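Local coordinates for protein leucyl-tRNA synthetase (Giardia intestinalis, PDB 3PZ6) that is the CP1 editing domain of a leucyl-tRNA synthetase, which probably removes wrongly attached amino acids from tRNA(Leu), while the full enzyme probably charges that tRNA with leucine, at residues Arg88-Val93 against Pro227-Pro232; Arg56-Pro61 against Leu154-Ala159. The protein carries 2 engineered substitutions. All coordinates share one frame; numbering follows the deposited sequence.

Contact 1 (Arg88-Val93 against Pro227-Pro232)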
loop_
_atom_site.group_PDB
_atom_site.type_symbol
_atom_site.label_atom_id
_atom_site.label_comp_id
_atom_site.label_asym_id
_atom_site.label_seq_id
_atom_site.Cartn_x
_atom_site.Cartn_y
_atom_site.Cartn_z
ATOM N N ARG A 88 6.608 -10.037 -0.331
ATOM C CA ARG A 88 7.389 -9.811 0.886
ATOM C C ARG A 88 6.518 -9.378 2.062
ATOM O O ARG A 88 6.575 -8.221 2.471
ATOM C CB ARG A 88 8.473 -8.758 0.637
ATOM C CG ARG A 88 9.440 -9.071 -0.498
ATOM C CD ARG A 88 10.694 -8.228 -0.354
ATOM N NE ARG A 88 11.418 -8.600 0.858
ATOM C CZ ARG A 88 12.441 -7.928 1.381
ATOM N NH1 ARG A 88 12.887 -6.815 0.806
ATOM N NH2 ARG A 88 13.019 -8.377 2.492
ATOM N N PRO A 89 5.721 -10.309 2.617
ATOM C CA PRO A 89 4.782 -9.967 3.690
ATOM C C PRO A 89 5.456 -9.545 5.003
ATOM O O PRO A 89 4.809 -8.917 5.844
ATOM C CB PRO A 89 3.999 -11.270 3.892
ATOM C CG PRO A 89 4.934 -12.337 3.462
ATOM C CD PRO A 89 5.684 -11.750 2.303
ATOM N N GLU A 90 6.730 -9.887 5.176
ATOM C CA GLU A 90 7.470 -9.518 6.387
ATOM C C GLU A 90 7.810 -8.019 6.443
ATOM O O GLU A 90 8.045 -7.468 7.524
ATOM C CB GLU A 90 8.737 -10.382 6.547
ATOM C CG GLU A 90 9.918 -10.002 5.644
ATOM C CD GLU A 90 9.783 -10.468 4.191
ATOM O OE1 GLU A 90 8.744 -11.072 3.817
ATOM O OE2 GLU A 90 10.738 -10.221 3.418
ATOM N N THR A 91 7.825 -7.368 5.280
ATOM C CA THR A 91 8.120 -5.943 5.188
ATOM C C THR A 91 6.882 -5.069 5.430
ATOM O O THR A 91 6.984 -3.835 5.438
ATOM C CB THR A 91 8.743 -5.560 3.815
ATOM O OG1 THR A 91 7.840 -5.911 2.768
ATOM C CG2 THR A 91 10.082 -6.250 3.581
ATOM N N MET A 92 5.729 -5.709 5.642
ATOM C CA MET A 92 4.445 -5.003 5.740
ATOM C C MET A 92 4.308 -4.021 6.908
ATOM O O MET A 92 3.500 -3.093 6.854
ATOM C CB MET A 92 3.268 -5.983 5.701
ATOM C CG MET A 92 2.936 -6.527 4.301
ATOM S SD MET A 92 2.812 -5.255 3.008
ATOM C CE MET A 92 4.405 -5.433 2.212
ATOM N N VAL A 93 5.101 -4.210 7.951
ATOM C CA VAL A 93 5.094 -3.292 9.084
ATOM C C VAL A 93 5.870 -1.990 8.793
ATOM O O VAL A 93 5.839 -1.053 9.590
ATOM C CB VAL A 93 5.592 -4.003 10.381
ATOM C CG1 VAL A 93 6.974 -4.612 10.174
ATOM C CG2 VAL A 93 5.574 -3.057 11.587
ATOM N N PRO A 227 12.871 1.277 10.635
ATOM C CA PRO A 227 13.895 0.257 10.903
ATOM C C PRO A 227 13.303 -1.130 11.198
ATOM O O PRO A 227 13.388 -1.621 12.332
ATOM C CB PRO A 227 14.594 0.802 12.147
ATOM C CG PRO A 227 13.557 1.609 12.825
ATOM C CD PRO A 227 12.806 2.269 11.725
ATOM N N ILE A 228 12.711 -1.757 10.185
ATOM C CA ILE A 228 11.972 -3.007 10.393
ATOM C C ILE A 228 12.886 -4.229 10.381
ATOM O O ILE A 228 12.653 -5.200 11.099
ATOM C CB ILE A 228 10.796 -3.188 9.386
ATOM C CG1 ILE A 228 11.279 -3.095 7.936
ATOM C CG2 ILE A 228 9.732 -2.140 9.628
ATOM C CD1 ILE A 228 10.371 -3.793 6.942
ATOM N N ILE A 229 13.937 -4.162 9.581
ATOM C CA ILE A 229 14.840 -5.282 9.410
ATOM C C ILE A 229 16.281 -4.816 9.556
ATOM O O ILE A 229 16.684 -3.825 8.939
ATOM C CB ILE A 229 14.619 -5.969 8.029
ATOM C CG1 ILE A 229 13.239 -6.646 7.995
ATOM C CG2 ILE A 229 15.727 -6.987 7.738
ATOM C CD1 ILE A 229 12.747 -7.047 6.615
ATOM N N GLU A 230 17.040 -5.519 10.393
ATOM C CA GLU A 230 18.468 -5.296 10.507
ATOM C C GLU A 230 19.230 -6.341 9.708
ATOM O O GLU A 230 19.115 -7.545 9.948
ATOM C CB GLU A 230 18.928 -5.327 11.969
ATOM C CG GLU A 230 20.443 -5.141 12.125
ATOM C CD GLU A 230 20.932 -5.242 13.557
ATOM O OE1 GLU A 230 20.101 -5.329 14.492
ATOM O OE2 GLU A 230 22.168 -5.229 13.757
ATOM N N ILE A 231 20.012 -5.864 8.755
ATOM C CA ILE A 231 20.948 -6.715 8.052
ATOM C C ILE A 231 22.343 -6.506 8.648
ATOM O O ILE A 231 22.917 -5.421 8.516
ATOM C CB ILE A 231 20.937 -6.440 6.541
ATOM C CG1 ILE A 231 19.522 -6.644 5.984
ATOM C CG2 ILE A 231 21.931 -7.346 5.836
ATOM C CD1 ILE A 231 19.287 -6.057 4.601
ATOM N N PRO A 232 22.878 -7.540 9.334
ATOM C CA PRO A 232 24.244 -7.519 9.871
ATOM C C PRO A 232 25.243 -7.084 8.803
ATOM O O PRO A 232 25.178 -7.559 7.665
ATOM C CB PRO A 232 24.497 -8.984 10.237
ATOM C CG PRO A 232 23.134 -9.532 10.532
ATOM C CD PRO A 232 22.205 -8.831 9.593
#

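Contact 2 (Arg56-Pro61 against Leu154-Ala159)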
loop_
_atom_site.group_PDB
_atom_site.type_symbol
_atom_site.label_atom_id
_atom_site.label_comp_id
_atom_site.label_asym_id
_atom_site.label_seq_id
_atom_site.Cartn_x
_atom_site.Cartn_y
_atom_site.Cartn_z
ATOM N N ARG A 56 -7.947 20.742 12.915
ATOM C CA ARG A 56 -9.364 20.368 12.871
ATOM C C ARG A 56 -9.466 18.927 12.371
ATOM O O ARG A 56 -8.546 18.438 11.700
ATOM C CB ARG A 56 -10.148 21.319 11.962
ATOM N N PHE A 57 -10.563 18.242 12.701
ATOM C CA PHE A 57 -10.716 16.846 12.290
ATOM C C PHE A 57 -10.447 16.681 10.794
ATOM O O PHE A 57 -11.119 17.290 9.953
ATOM C CB PHE A 57 -12.089 16.278 12.661
ATOM C CG PHE A 57 -12.312 14.868 12.170
ATOM C CD1 PHE A 57 -11.749 13.783 12.845
ATOM C CD2 PHE A 57 -13.076 14.627 11.029
ATOM C CE1 PHE A 57 -11.948 12.475 12.392
ATOM C CE2 PHE A 57 -13.285 13.326 10.568
ATOM C CZ PHE A 57 -12.718 12.246 11.250
ATOM N N TYR A 58 -9.444 15.866 10.485
ATOM C CA TYR A 58 -9.006 15.670 9.113
ATOM C C TYR A 58 -10.009 14.846 8.306
ATOM O O TYR A 58 -10.645 13.933 8.830
ATOM C CB TYR A 58 -7.611 15.026 9.075
ATOM C CG TYR A 58 -7.144 14.708 7.675
ATOM C CD1 TYR A 58 -6.640 15.708 6.844
ATOM C CD2 TYR A 58 -7.239 13.413 7.168
ATOM C CE1 TYR A 58 -6.230 15.422 5.552
ATOM C CE2 TYR A 58 -6.834 13.117 5.881
ATOM C CZ TYR A 58 -6.329 14.126 5.078
ATOM O OH TYR A 58 -5.925 13.829 3.801
ATOM N N SER A 59 -10.134 15.188 7.026
ATOM C CA SER A 59 -10.989 14.465 6.093
ATOM C C SER A 59 -10.373 14.515 4.700
ATOM O O SER A 59 -9.947 15.577 4.237
ATOM C CB SER A 59 -12.393 15.075 6.079
ATOM O OG SER A 59 -13.322 14.201 5.464
ATOM N N ASN A 60 -10.319 13.363 4.038
ATOM C CA ASN A 60 -9.743 13.275 2.701
ATOM C C ASN A 60 -10.814 13.278 1.617
ATOM O O ASN A 60 -11.627 12.355 1.546
ATOM C CB ASN A 60 -8.847 12.042 2.570
ATOM C CG ASN A 60 -7.898 12.132 1.388
ATOM O OD1 ASN A 60 -6.686 12.235 1.561
ATOM N ND2 ASN A 60 -8.443 12.098 0.186
ATOM N N PRO A 61 -10.802 14.315 0.758
ATOM C CA PRO A 61 -11.796 14.527 -0.293
ATOM C C PRO A 61 -11.745 13.512 -1.432
ATOM O O PRO A 61 -12.752 13.308 -2.109
ATOM C CB PRO A 61 -11.453 15.918 -0.820
ATOM C CG PRO A 61 -10.001 16.084 -0.518
ATOM C CD PRO A 61 -9.801 15.397 0.789
ATOM N N LEU A 154 -3.529 10.410 -3.886
ATOM C CA LEU A 154 -3.637 11.177 -2.636
ATOM C C LEU A 154 -4.852 10.806 -1.753
ATOM O O LEU A 154 -5.334 11.624 -0.976
ATOM C CB LEU A 154 -3.565 12.687 -2.904
ATOM C CG LEU A 154 -2.502 13.155 -3.903
ATOM C CD1 LEU A 154 -2.634 14.641 -4.148
ATOM C CD2 LEU A 154 -1.081 12.797 -3.454
ATOM N N ALA A 155 -5.328 9.571 -1.882
ATOM C CA ALA A 155 -6.298 9.016 -0.946
ATOM C C ALA A 155 -5.560 8.473 0.272
ATOM O O ALA A 155 -4.335 8.316 0.241
ATOM C CB ALA A 155 -7.098 7.913 -1.603
ATOM N N THR A 156 -6.297 8.198 1.346
ATOM C CA THR A 156 -5.693 7.628 2.544
ATOM C C THR A 156 -6.233 6.240 2.810
ATOM O O THR A 156 -7.433 5.992 2.683
ATOM C CB THR A 156 -5.917 8.483 3.808
ATOM O OG1 THR A 156 -7.314 8.598 4.052
ATOM C CG2 THR A 156 -5.342 9.851 3.651
ATOM N N VAL A 157 -5.334 5.339 3.180
ATOM C CA VAL A 157 -5.721 3.982 3.500
ATOM C C VAL A 157 -5.214 3.571 4.880
ATOM O O VAL A 157 -4.288 4.181 5.426
ATOM C CB VAL A 157 -5.300 2.953 2.384
ATOM C CG1 VAL A 157 -6.100 3.198 1.086
ATOM C CG2 VAL A 157 -3.788 2.966 2.118
ATOM N N ARG A 158 -5.856 2.556 5.450
ATOM C CA ARG A 158 -5.404 1.943 6.689
ATOM C C ARG A 158 -4.551 0.775 6.238
ATOM O O ARG A 158 -5.053 -0.141 5.587
ATOM C CB ARG A 158 -6.600 1.457 7.506
ATOM C CG ARG A 158 -6.384 1.405 9.027
ATOM C CD ARG A 158 -7.112 2.556 9.767
ATOM N NE ARG A 158 -8.570 2.479 9.599
ATOM C CZ ARG A 158 -9.433 3.467 9.852
ATOM N NH1 ARG A 158 -9.011 4.646 10.306
ATOM N NH2 ARG A 158 -10.730 3.268 9.641
ATOM N N ALA A 159 -3.255 0.822 6.530
ATOM C CA ALA A 159 -2.351 -0.243 6.112
ATOM C C ALA A 159 -2.161 -1.282 7.205
ATOM O O ALA A 159 -1.767 -0.956 8.324
ATOM C CB ALA A 159 -1.015 0.319 5.684
#

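Contact 1 (Arg88-Val93 against Pro227-Pro232)
R88 opens the contact with I229, where the peptide 88-93, a turn that begins inside the TLRPET sequence of the threonine-rich region, meets the short strand 229-230. In CP1 editing domains of leucyl-tRNA synthetases this region lines the editing pocket, and it probably does so here. The R88 guanidinium lies obliquely to CD1 of I229, with NH2 4.3 Å from that methyl. NE and NH2 both reach the same carboxylate oxygen of E90 in a side-on salt bridge, with OE2 3.1 Å from NH2 of R88. This oxygen sits 18° out of the guanidinium plane, and the grip holds the arginine back over its own turn; Y265 adds a cation-pi contact. The aliphatic part of E90 also takes part in the packing: CG lies 4.2 Å from CD1 of I229, and V284 of helix 284-297 packs on both residues. T91 closes the turn twice. Its backbone N and its hydroxyl both donate to the carbonyl oxygen of R88, the bond from OG1 being 2.7 Å long and lying in the carbonyl plane. A first torsion of 59° points OG1 at that carbonyl and leaves CG2 between the guanidinium and I229. The methyl lies over the centre of one guanidinium face of R88 and also meets CD1 of I229 at 4.1 Å. The end of I228 comes in at the backbone of T91, its CD1 3.6 Å from CA. V93 finishes the apolar surface: its side chain and that of I228 run antiparallel alongside one another, and there V93 CG1 packs against I228 CG2 at 3.7 Å.

Contact 2 (Arg56-Pro61 against Leu154-Ala159)
N60 and A155 mark the nearest approach of the two backbones, their CA atoms lying 6.6 Å apart. From there the chains diverge. The loop 56-61 thus touches the first half of 154-159 only, where L154 and A155 lead into strand 156-158, and side chains of the loop meet backbone atoms of L154 and A155 and the side chain of T156. N60 is the chief of these. Its CG stands anti to the backbone N (chi1 -162°), which carries the amide across to the chain at L154 and A155, and CG comes to 3.5 Å from the carbonyl oxygen of L154. N60 also passes alongside T156, the two pointing opposite ways, with CB of the asparagine 4.1 Å from OG1 of the threonine. Y58 and T156 reach toward each other from their two chains. The methyl CG2 of T156 sits at the edge of the tyrosine ring, close to its plane, and lies 4.0 Å from the hydroxyl oxygen OH of Y58. This methyl faces both the Y58 ring edge and the N60 side chain; OG1, lying beside CB of N60, is hydrogen-bonded to the hydroxyl of Y21. A first torsion of 60° swings OG1 toward Y21 and leaves CG2 pointing at the tyrosine. The site joins a helix start to the large mixed sheet of the editing domain. N60 is the N-cap of helix 61-71, and N63 from that helix donates its ND2 to the carbonyl oxygen of T156. Strand 156-158 pairs antiparallel with both 10-18 and 167-171; F168 of the latter packs against Y58, N60 and T156, and Y21 of helix 21-25 touches N60.

How the contacts relate
Contacts 1 and 2 belong to the same editing domain, and their centres lie 26 Å apart. Their nearest atoms are about 6 Å from each other, so the two do not touch. Along the chain the segments alternate: 56-61, 88-93, 154-159, then 227-232. Strand 10-18 gives them a common neighbour, packing on P89 and M92 from contact 1 and pairing with strand 156-158 of contact 2. The loop 88-93 follows strand 79-86, which is another partner of 10-18. Contact 1 probably borders the editing pocket, whereas contact 2 is tied to that region through strand 10-18.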